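Local coordinates for 3-dehydroquinate dehydratase (Clostridium difficile, PDB 3JS3), which catalyses the cis-dehydration of 3-dehydroquinate to 3-dehydroshikimate through an imine formed with an active-site lysine, the third step of the chorismate pathway, at residues A170-I175 against P203-S208; I144-F149 against C163-L168; T84-V89 against L116-L121. One frame throughout, in Å; residues are numbered along the deposited sequence.

Contact 1. Residues A170-I175 against P203-S208. With DHS (3-amino-4,5-dihydroxy-cyclohex-1-enecarboxylate), chain E.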
loop_
_atom_site.group_PDB
_atom_site.type_symbol
_atom_site.label_atom_id
_atom_site.label_comp_id
_atom_site.label_asym_id
_atom_site.label_seq_id
_atom_site.Cartn_x
_atom_site.Cartn_y
_atom_site.Cartn_z
ATOM N N ALA A 170 -5.024 15.721 -23.324
ATOM C CA ALA A 170 -4.363 15.788 -22.020
ATOM C C ALA A 170 -3.040 15.087 -22.059
ATOM O O ALA A 170 -2.959 13.948 -22.458
ATOM C CB ALA A 170 -5.226 15.156 -20.926
ATOM N N ASP A 171 -1.994 15.764 -21.642
ATOM C CA ASP A 171 -0.698 15.113 -21.548
ATOM C C ASP A 171 -0.749 14.102 -20.398
ATOM O O ASP A 171 -0.064 13.087 -20.442
ATOM C CB ASP A 171 0.384 16.141 -21.286
ATOM C CG ASP A 171 0.547 17.095 -22.422
ATOM O OD1 ASP A 171 1.143 16.689 -23.429
ATOM O OD2 ASP A 171 0.107 18.260 -22.291
ATOM N N LEU A 172 -1.592 14.385 -19.394
ATOM C CA LEU A 172 -1.768 13.542 -18.207
ATOM C C LEU A 172 -3.212 13.543 -17.674
ATOM O O LEU A 172 -3.623 14.478 -16.960
ATOM C CB LEU A 172 -0.853 14.035 -17.085
ATOM C CG LEU A 172 0.668 13.918 -17.242
ATOM C CD1 LEU A 172 1.352 14.816 -16.243
ATOM C CD2 LEU A 172 1.146 12.476 -17.104
ATOM N N PRO A 173 -4.009 12.521 -18.037
ATOM C CA PRO A 173 -5.343 12.482 -17.463
ATOM C C PRO A 173 -5.229 12.266 -15.948
ATOM O O PRO A 173 -4.366 11.526 -15.488
ATOM C CB PRO A 173 -5.988 11.258 -18.111
ATOM C CG PRO A 173 -5.134 10.886 -19.250
ATOM C CD PRO A 173 -3.786 11.479 -19.048
ATOM N N LYS A 174 -6.100 12.907 -15.184
ATOM C CA LYS A 174 -6.084 12.765 -13.746
ATOM C C LYS A 174 -7.497 12.588 -13.214
ATOM O O LYS A 174 -8.380 13.388 -13.541
ATOM C CB LYS A 174 -5.528 14.024 -13.108
ATOM C CG LYS A 174 -5.618 14.001 -11.609
ATOM C CD LYS A 174 -5.160 15.297 -10.985
ATOM C CE LYS A 174 -5.391 15.270 -9.502
ATOM N NZ LYS A 174 -5.174 16.568 -8.804
ATOM N N ILE A 175 -7.705 11.566 -12.387
ATOM C CA ILE A 175 -8.999 11.382 -11.771
ATOM C C ILE A 175 -8.836 11.029 -10.285
ATOM O O ILE A 175 -8.022 10.175 -9.918
ATOM C CB ILE A 175 -9.861 10.308 -12.511
ATOM C CG1 ILE A 175 -11.336 10.509 -12.177
ATOM C CG2 ILE A 175 -9.423 8.889 -12.161
ATOM C CD1 ILE A 175 -12.312 9.579 -12.953
ATOM N N PRO A 203 1.082 8.625 -19.636
ATOM C CA PRO A 203 0.904 8.450 -18.202
ATOM C C PRO A 203 -0.422 9.019 -17.711
ATOM O O PRO A 203 -0.956 9.938 -18.321
ATOM C CB PRO A 203 2.078 9.203 -17.589
ATOM C CG PRO A 203 2.934 9.645 -18.728
ATOM C CD PRO A 203 2.079 9.658 -19.929
ATOM N N ILE A 204 -0.951 8.426 -16.642
ATOM C CA ILE A 204 -2.195 8.839 -16.037
ATOM C C ILE A 204 -1.951 9.023 -14.556
ATOM O O ILE A 204 -1.004 8.462 -13.994
ATOM C CB ILE A 204 -3.330 7.799 -16.243
ATOM C CG1 ILE A 204 -2.951 6.455 -15.621
ATOM C CG2 ILE A 204 -3.667 7.627 -17.746
ATOM C CD1 ILE A 204 -4.036 5.385 -15.701
ATOM N N ILE A 205 -2.819 9.809 -13.922
ATOM C CA ILE A 205 -2.716 10.074 -12.502
ATOM C C ILE A 205 -4.048 9.671 -11.882
ATOM O O ILE A 205 -5.060 10.110 -12.356
ATOM C CB ILE A 205 -2.492 11.564 -12.226
ATOM C CG1 ILE A 205 -1.253 12.096 -12.973
ATOM C CG2 ILE A 205 -2.325 11.766 -10.751
ATOM C CD1 ILE A 205 -1.101 13.651 -12.963
ATOM N N THR A 206 -4.056 8.805 -10.869
ATOM C CA THR A 206 -5.305 8.420 -10.236
ATOM C C THR A 206 -5.126 8.289 -8.740
ATOM O O THR A 206 -4.060 7.960 -8.260
ATOM C CB THR A 206 -5.801 7.043 -10.704
ATOM O OG1 THR A 206 -4.968 6.024 -10.141
ATOM C CG2 THR A 206 -5.855 6.937 -12.239
ATOM N N MET A 207 -6.193 8.540 -8.010
ATOM C CA MET A 207 -6.184 8.376 -6.583
ATOM C C MET A 207 -7.580 8.106 -6.026
ATOM O O MET A 207 -8.607 8.592 -6.556
ATOM C CB MET A 207 -5.615 9.597 -5.873
ATOM C CG MET A 207 -6.235 10.934 -6.282
ATOM S SD MET A 207 -5.465 11.668 -7.741
ATOM C CE MET A 207 -3.935 12.221 -7.035
ATOM N N SER A 208 -7.592 7.338 -4.942
ATOM C CA SER A 208 -8.803 7.065 -4.180
ATOM C C SER A 208 -8.560 7.918 -2.939
ATOM O O SER A 208 -7.551 7.737 -2.233
ATOM C CB SER A 208 -8.905 5.588 -3.848
ATOM O OG SER A 208 -10.100 5.271 -3.151
HETATM C C1 DHS E . -4.894 15.974 -5.280
HETATM C C3 DHS E . -4.977 17.014 -7.565
HETATM C C4 DHS E . -4.298 18.264 -6.974
HETATM C C5 DHS E . -4.610 18.455 -5.499
HETATM C C6 DHS E . -4.233 17.197 -4.732
HETATM C C7 DHS E . -5.025 14.834 -4.364
HETATM C C2 DHS E . -5.285 15.915 -6.560
HETATM O O2 DHS E . -4.756 19.390 -7.718
HETATM O O3 DHS E . -3.853 19.503 -4.879
HETATM O O4 DHS E . -5.971 14.006 -4.468
HETATM O O5 DHS E . -4.176 14.724 -3.451
#
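Two neighbouring parallel strands of the TIM barrel, 172-177 and 205-208, meet here as the ends of a beta-alpha-beta unit whose connection is helix 182-199, and the first of them carries the Schiff-base lysine of this type I dehydroquinase. Lys174 pairs with Ile205 and Ile175 with Thr206, the axes of 172-175 and 205-208 lying only 9° from parallel. The ladder starts with Ile205 N giving its hydrogen to Pro173 O at 2.8 Å. Ile205 O then takes Ile175 N at 3.0 Å, and Ile175 O receives Met207 N at 3.1 Å. Between these rungs Lys174 CA leans a C-H toward Ile205 O, 3.2 Å away.

Lys174 and Ile205 share the inner face of the barrel, their CB atoms 4.0 Å apart. Further down that row, Leu172 CD2 presses against Pro203 CB, and Leu172 CB rests on the CD1 methyl of Ile205. On the outer face, toward the helices, Ile175 CG2 meets Thr206 CG2 methyl to methyl, while Thr206 OG1 turns to Thr192 of helix 182-199.

All four torsions of Lys174 are close to anti, from chi1 174° to chi4 -171°, which makes the chain a straight rod reaching into the pocket. Met207 does the reverse: bent at chi2 and chi3, it folds SD back to 4.0 Å from Lys174 CE and lays CG and CE beside the ligand carboxylate, which it touches through O4. At the end of the rod, Lys174 NZ is bonded covalently to DHS C3, 1.3 Å away.

Contact 2. Residues I144-F149 against C163-L168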
loop_
_atom_site.group_PDB
_atom_site.type_symbol
_atom_site.label_atom_id
_atom_site.label_comp_id
_atom_site.label_asym_id
_atom_site.label_seq_id
_atom_site.Cartn_x
_atom_site.Cartn_y
_atom_site.Cartn_z
ATOM N N ILE A 144 -5.612 17.235 -17.349
ATOM C CA ILE A 144 -7.061 17.440 -17.417
ATOM C C ILE A 144 -7.523 16.616 -16.212
ATOM O O ILE A 144 -7.212 15.413 -16.094
ATOM C CB ILE A 144 -7.726 16.974 -18.719
ATOM C CG1 ILE A 144 -7.163 17.746 -19.906
ATOM C CG2 ILE A 144 -9.199 17.229 -18.649
ATOM C CD1 ILE A 144 -7.766 17.370 -21.240
ATOM N N SER A 145 -8.260 17.254 -15.317
ATOM C CA SER A 145 -8.610 16.623 -14.076
ATOM C C SER A 145 -10.093 16.483 -13.778
ATOM O O SER A 145 -10.927 17.312 -14.169
ATOM C CB SER A 145 -7.964 17.420 -12.942
ATOM O OG SER A 145 -8.587 18.688 -12.835
ATOM N N ASN A 146 -10.403 15.448 -13.017
ATOM C CA ASN A 146 -11.777 15.196 -12.628
ATOM C C ASN A 146 -11.795 14.613 -11.237
ATOM O O ASN A 146 -11.053 13.678 -10.941
ATOM C CB ASN A 146 -12.450 14.265 -13.613
ATOM C CG ASN A 146 -13.884 13.956 -13.234
ATOM O OD1 ASN A 146 -14.213 12.806 -12.951
ATOM N ND2 ASN A 146 -14.739 14.986 -13.200
ATOM N N HIS A 147 -12.661 15.166 -10.390
ATOM C CA HIS A 147 -12.768 14.752 -9.001
ATOM C C HIS A 147 -14.216 14.439 -8.637
ATOM O O HIS A 147 -15.136 15.128 -9.083
ATOM C CB HIS A 147 -12.280 15.883 -8.087
ATOM C CG HIS A 147 -10.928 16.418 -8.448
ATOM N ND1 HIS A 147 -10.718 17.216 -9.551
ATOM C CD2 HIS A 147 -9.728 16.308 -7.831
ATOM C CE1 HIS A 147 -9.439 17.546 -9.617
ATOM N NE2 HIS A 147 -8.818 17.011 -8.582
ATOM N N ASP A 148 -14.427 13.386 -7.865
ATOM C CA ASP A 148 -15.756 13.048 -7.386
ATOM C C ASP A 148 -15.591 12.834 -5.908
ATOM O O ASP A 148 -15.014 11.835 -5.507
ATOM C CB ASP A 148 -16.298 11.795 -8.066
ATOM C CG ASP A 148 -17.743 11.492 -7.687
ATOM O OD1 ASP A 148 -18.168 11.781 -6.536
ATOM O OD2 ASP A 148 -18.456 10.932 -8.548
ATOM N N PHE A 149 -16.082 13.783 -5.108
ATOM C CA PHE A 149 -15.995 13.720 -3.628
ATOM C C PHE A 149 -17.108 12.925 -2.901
ATOM O O PHE A 149 -17.106 12.836 -1.660
ATOM C CB PHE A 149 -15.915 15.144 -3.035
ATOM C CG PHE A 149 -14.552 15.789 -3.184
ATOM C CD1 PHE A 149 -13.677 15.845 -2.104
ATOM C CD2 PHE A 149 -14.144 16.299 -4.397
ATOM C CE1 PHE A 149 -12.407 16.421 -2.231
ATOM C CE2 PHE A 149 -12.888 16.872 -4.541
ATOM C CZ PHE A 149 -12.012 16.937 -3.447
ATOM N N CYS A 163 -10.173 8.010 -20.761
ATOM C CA CYS A 163 -10.081 7.962 -22.233
ATOM C C CYS A 163 -10.480 9.278 -22.885
ATOM O O CYS A 163 -9.799 9.732 -23.795
ATOM C CB CYS A 163 -10.894 6.792 -22.824
ATOM S SG CYS A 163 -10.062 5.163 -22.697
ATOM N N ARG A 164 -11.582 9.874 -22.418
ATOM C CA ARG A 164 -12.077 11.162 -22.933
ATOM C C ARG A 164 -10.981 12.213 -22.712
ATOM O O ARG A 164 -10.652 12.983 -23.617
ATOM C CB ARG A 164 -13.364 11.563 -22.197
ATOM C CG ARG A 164 -14.060 12.890 -22.597
ATOM C CD ARG A 164 -14.870 12.823 -23.875
ATOM N NE ARG A 164 -14.154 13.133 -25.121
ATOM C CZ ARG A 164 -14.292 14.259 -25.835
ATOM N NH1 ARG A 164 -15.128 15.229 -25.462
ATOM N NH2 ARG A 164 -13.595 14.413 -26.954
ATOM N N MET A 165 -10.400 12.218 -21.516
ATOM C CA MET A 165 -9.321 13.166 -21.203
ATOM C C MET A 165 -8.176 13.034 -22.198
ATOM O O MET A 165 -7.574 14.024 -22.617
ATOM C CB MET A 165 -8.804 12.943 -19.790
ATOM C CG MET A 165 -9.789 13.334 -18.735
ATOM S SD MET A 165 -9.305 12.802 -17.092
ATOM C CE MET A 165 -10.530 13.637 -16.116
ATOM N N GLN A 166 -7.923 11.803 -22.605
ATOM C CA GLN A 166 -6.863 11.507 -23.534
ATOM C C GLN A 166 -7.248 12.090 -24.908
ATOM O O GLN A 166 -6.437 12.742 -25.573
ATOM C CB GLN A 166 -6.685 9.994 -23.572
ATOM C CG GLN A 166 -5.280 9.525 -23.790
ATOM C CD GLN A 166 -5.150 8.017 -23.694
ATOM O OE1 GLN A 166 -4.216 7.509 -23.086
ATOM N NE2 GLN A 166 -6.100 7.296 -24.280
ATOM N N GLU A 167 -8.501 11.891 -25.313
ATOM C CA GLU A 167 -8.988 12.423 -26.593
ATOM C C GLU A 167 -8.889 13.959 -26.625
ATOM O O GLU A 167 -8.566 14.552 -27.655
ATOM C CB GLU A 167 -10.423 11.969 -26.844
ATOM C CG GLU A 167 -10.563 10.465 -26.982
ATOM C CD GLU A 167 -12.004 9.998 -26.965
ATOM O OE1 GLU A 167 -12.913 10.855 -27.041
ATOM O OE2 GLU A 167 -12.223 8.766 -26.867
ATOM N N LEU A 168 -9.116 14.596 -25.479
ATOM C CA LEU A 168 -9.022 16.057 -25.378
ATOM C C LEU A 168 -7.576 16.609 -25.416
ATOM O O LEU A 168 -7.361 17.818 -25.261
ATOM C CB LEU A 168 -9.747 16.534 -24.125
ATOM C CG LEU A 168 -11.253 16.277 -24.164
ATOM C CD1 LEU A 168 -11.865 16.571 -22.822
ATOM C CD2 LEU A 168 -11.918 17.106 -25.272
#
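Met165 of helix 155-167 reaches over the backbone of strand 141-148 from Ile144 to Asn146, and carries one of the two side-chain approaches made here. CG stands beside the backbone N with chi1 -69°, and the chain beyond is extended, so the thioether runs out from the helix as a straight arm. Met165 and Ile144 lie alongside each other with their chains pointing opposite ways. In passing, CG of Met165 lies 3.9 Å from CG2 of Ile144. One atom further along, Met165 SD sits 3.5 Å from Ile144 O. At the tip, Met165 CE comes to 3.6 Å from Asn146 N, against the backbone between Ser145 and Asn146; its 3.2 Å to Asn146 CB is tighter than normal packing, and the exact value is doubtful.

The other branch of Ile144 works at the end of the helix. Its CD1 meets Leu168 CB at 3.6 Å, with Leu168 lying square across it, and the same methyl lies equally near Met165 O. Ile144 thus uses CG2 against the methionine and CD1 against the leucine. The side chains meet through carbon and sulfur, with no hydrogen bond between the segments. Asn146 OD1 accepts a hydrogen bond from Arg161 NH1, one turn before Met165 in the helix. Within the helix, Arg164 NE forms a salt bridge with Glu167 OE1 at 3.2 Å, meeting it from above the carboxylate plane, and Leu168 CG lies over one face of that guanidinium.

This is the strand-to-helix layer of a beta-alpha-beta unit in the TIM barrel, the helix running back at 156° to the strand. Ser145 points the opposite way, its OG bonded to Asp118 in the interior, and the catalytic His147 follows two residues on. Outside, Ile144 and Leu168 also touch Ile128 of helix 125-137, while Met165 packs on Pro173 of strand 172-177.

Contact 3. Residues T84-V89 against L116-L121. With DHS (3-amino-4,5-dihydroxy-cyclohex-1-enecarboxylate), chain E.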
loop_
_atom_site.group_PDB
_atom_site.type_symbol
_atom_site.label_atom_id
_atom_site.label_comp_id
_atom_site.label_asym_id
_atom_site.label_seq_id
_atom_site.Cartn_x
_atom_site.Cartn_y
_atom_site.Cartn_z
ATOM N N THR A 84 -2.393 25.195 -10.703
ATOM C CA THR A 84 -3.752 24.674 -10.600
ATOM C C THR A 84 -4.715 25.620 -9.874
ATOM O O THR A 84 -4.450 26.032 -8.749
ATOM C CB THR A 84 -3.747 23.348 -9.785
ATOM O OG1 THR A 84 -2.776 22.441 -10.325
ATOM C CG2 THR A 84 -5.153 22.643 -9.741
ATOM N N PHE A 85 -5.795 26.009 -10.536
ATOM C CA PHE A 85 -6.862 26.693 -9.843
ATOM C C PHE A 85 -7.930 25.591 -9.707
ATOM O O PHE A 85 -8.534 25.177 -10.701
ATOM C CB PHE A 85 -7.443 27.878 -10.591
ATOM C CG PHE A 85 -8.543 28.599 -9.813
ATOM C CD1 PHE A 85 -8.264 29.756 -9.099
ATOM C CD2 PHE A 85 -9.836 28.078 -9.761
ATOM C CE1 PHE A 85 -9.254 30.411 -8.379
ATOM C CE2 PHE A 85 -10.858 28.729 -9.030
ATOM C CZ PHE A 85 -10.570 29.874 -8.334
ATOM N N ARG A 86 -8.144 25.103 -8.490
ATOM C CA ARG A 86 -9.142 24.060 -8.246
ATOM C C ARG A 86 -10.483 24.749 -8.025
ATOM O O ARG A 86 -10.608 25.523 -7.081
ATOM C CB ARG A 86 -8.709 23.240 -7.029
ATOM C CG ARG A 86 -9.626 22.128 -6.628
ATOM C CD ARG A 86 -9.809 21.071 -7.689
ATOM N NE ARG A 86 -8.571 20.406 -8.115
ATOM C CZ ARG A 86 -8.047 20.447 -9.335
ATOM N NH1 ARG A 86 -8.632 21.108 -10.306
ATOM N NH2 ARG A 86 -6.928 19.787 -9.595
ATOM N N SER A 87 -11.470 24.524 -8.907
ATOM C CA SER A 87 -12.772 25.209 -8.776
ATOM C C SER A 87 -13.667 24.621 -7.682
ATOM O O SER A 87 -13.429 23.527 -7.205
ATOM C CB SER A 87 -13.546 25.254 -10.100
ATOM O OG SER A 87 -14.081 24.002 -10.420
ATOM N N VAL A 88 -14.700 25.384 -7.310
ATOM C CA VAL A 88 -15.634 25.011 -6.245
ATOM C C VAL A 88 -16.333 23.682 -6.449
ATOM O O VAL A 88 -16.503 22.904 -5.489
ATOM C CB VAL A 88 -16.728 26.070 -6.072
ATOM C CG1 VAL A 88 -17.794 25.561 -5.091
ATOM C CG2 VAL A 88 -16.123 27.402 -5.602
ATOM N N VAL A 89 -16.760 23.419 -7.683
ATOM C CA VAL A 89 -17.432 22.158 -7.990
ATOM C C VAL A 89 -16.509 20.961 -7.674
ATOM O O VAL A 89 -16.982 19.902 -7.301
ATOM C CB VAL A 89 -17.916 22.105 -9.474
ATOM C CG1 VAL A 89 -18.370 20.699 -9.857
ATOM C CG2 VAL A 89 -19.047 23.115 -9.712
ATOM N N LEU A 116 3.612 22.846 -16.051
ATOM C CA LEU A 116 2.366 22.114 -16.249
ATOM C C LEU A 116 1.183 22.969 -15.802
ATOM O O LEU A 116 1.341 23.866 -14.972
ATOM C CB LEU A 116 2.353 20.793 -15.484
ATOM C CG LEU A 116 3.569 19.874 -15.560
ATOM C CD1 LEU A 116 4.523 20.156 -14.412
ATOM C CD2 LEU A 116 3.145 18.427 -15.496
ATOM N N ILE A 117 0.010 22.698 -16.375
ATOM C CA ILE A 117 -1.177 23.389 -15.977
ATOM C C ILE A 117 -2.345 22.384 -15.835
ATOM O O ILE A 117 -2.451 21.407 -16.573
ATOM C CB ILE A 117 -1.483 24.585 -16.925
ATOM C CG1 ILE A 117 -2.325 25.619 -16.202
ATOM C CG2 ILE A 117 -2.105 24.141 -18.259
ATOM C CD1 ILE A 117 -2.421 26.941 -16.950
ATOM N N ASP A 118 -3.202 22.613 -14.854
ATOM C CA ASP A 118 -4.337 21.736 -14.622
ATOM C C ASP A 118 -5.584 22.386 -15.167
ATOM O O ASP A 118 -5.825 23.563 -14.933
ATOM C CB ASP A 118 -4.475 21.436 -13.129
ATOM C CG ASP A 118 -5.641 20.477 -12.803
ATOM O OD1 ASP A 118 -6.772 20.699 -13.295
ATOM O OD2 ASP A 118 -5.429 19.523 -12.003
ATOM N N VAL A 119 -6.364 21.616 -15.912
ATOM C CA VAL A 119 -7.623 22.092 -16.478
ATOM C C VAL A 119 -8.683 21.062 -16.148
ATOM O O VAL A 119 -8.476 19.883 -16.363
ATOM C CB VAL A 119 -7.534 22.270 -17.991
ATOM C CG1 VAL A 119 -8.852 22.782 -18.529
ATOM C CG2 VAL A 119 -6.412 23.231 -18.325
ATOM N N GLU A 120 -9.814 21.511 -15.615
ATOM C CA GLU A 120 -10.885 20.608 -15.211
ATOM C C GLU A 120 -11.803 20.157 -16.344
ATOM O O GLU A 120 -12.349 20.967 -17.073
ATOM C CB GLU A 120 -11.676 21.258 -14.081
ATOM C CG GLU A 120 -10.843 21.422 -12.829
ATOM C CD GLU A 120 -11.504 22.270 -11.762
ATOM O OE1 GLU A 120 -12.561 22.877 -12.047
ATOM O OE2 GLU A 120 -10.940 22.347 -10.643
ATOM N N LEU A 121 -11.961 18.844 -16.458
ATOM C CA LEU A 121 -12.779 18.232 -17.501
ATOM C C LEU A 121 -14.163 18.843 -17.626
ATOM O O LEU A 121 -14.554 19.278 -18.706
ATOM C CB LEU A 121 -12.906 16.728 -17.238
ATOM C CG LEU A 121 -13.801 15.946 -18.202
ATOM C CD1 LEU A 121 -13.287 16.053 -19.631
ATOM C CD2 LEU A 121 -13.892 14.497 -17.761
HETATM C C1 DHS E . -4.894 15.974 -5.280
HETATM C C3 DHS E . -4.977 17.014 -7.565
HETATM C C4 DHS E . -4.298 18.264 -6.974
HETATM C C5 DHS E . -4.610 18.455 -5.499
HETATM C C6 DHS E . -4.233 17.197 -4.732
HETATM C C7 DHS E . -5.025 14.834 -4.364
HETATM C C2 DHS E . -5.285 15.915 -6.560
HETATM O O2 DHS E . -4.756 19.390 -7.718
HETATM O O3 DHS E . -3.853 19.503 -4.879
HETATM O O4 DHS E . -5.971 14.006 -4.468
HETATM O O5 DHS E . -4.176 14.724 -3.451
HETATM O O HOH W 1 -8.268 23.632 -12.784
HETATM O O HOH W 2 -5.832 25.868 -13.305
#
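Glu120 OE2 accepts two hydrogen bonds at once, from Arg86 NH1 at 2.6 Å and from the backbone Ser87 N at 2.8 Å, where strand 116-120 of the TIM barrel faces the loop after strand 81-84. OE2 offers its anti lone pair to Arg86 NH1 and lies in the guanidinium plane, while Ser87 N arrives on the syn side. These two bonds tie the carboxylate to the loop and hold its orientation. Ser87 OG also comes close to the second oxygen, OE1, at a distance so short that its exact value is doubtful.

Arg86, a substrate-binding residue, is bent at chi2 61° and chi3 59°, which folds the guanidinium back toward the strand. Its NH2 makes a second salt bridge, to Asp118 OD2 at 2.8 Å, approached from above the carboxylate plane; Asp118 OD1 is bonded to Ser145. Thr84 CG2 sits over one face of the guanidinium, toward the rim, while Thr84 OG1 bonds Glu50. A water bridges the two backbones, accepting from Phe85 N and lying 2.8 Å from Asp118 O.

Between the two acids the guanidinium is held in place for the ligand: Arg86 NH2 also donates to DHS O2, 2.9 Å away.

Overall arrangement
Along the chain the order is contact 3, contact 2, contact 1, in series and without overlap. All three use one parallel barrel sheet, in which strands 81-84, 116-120, 141-148, 172-177 and 205-208 are successive neighbours. The centres of contacts 1 and 2 lie about 7 Å apart, those of 2 and 3 about 11 Å, and those of 1 and 3 about 13 Å. Strand 141-148 sits in the middle: Lys174 N probably bonds to Ile144 O on one side, and Ser145 N to Val119 O on the other. Contacts 1 and 3 both touch DHS, and His147, from contact 2, packs against Arg86, so neighbouring strands and the loop after strand 81-84 bring imine lysine, proton-transferring histidine and binding arginine to one pocket.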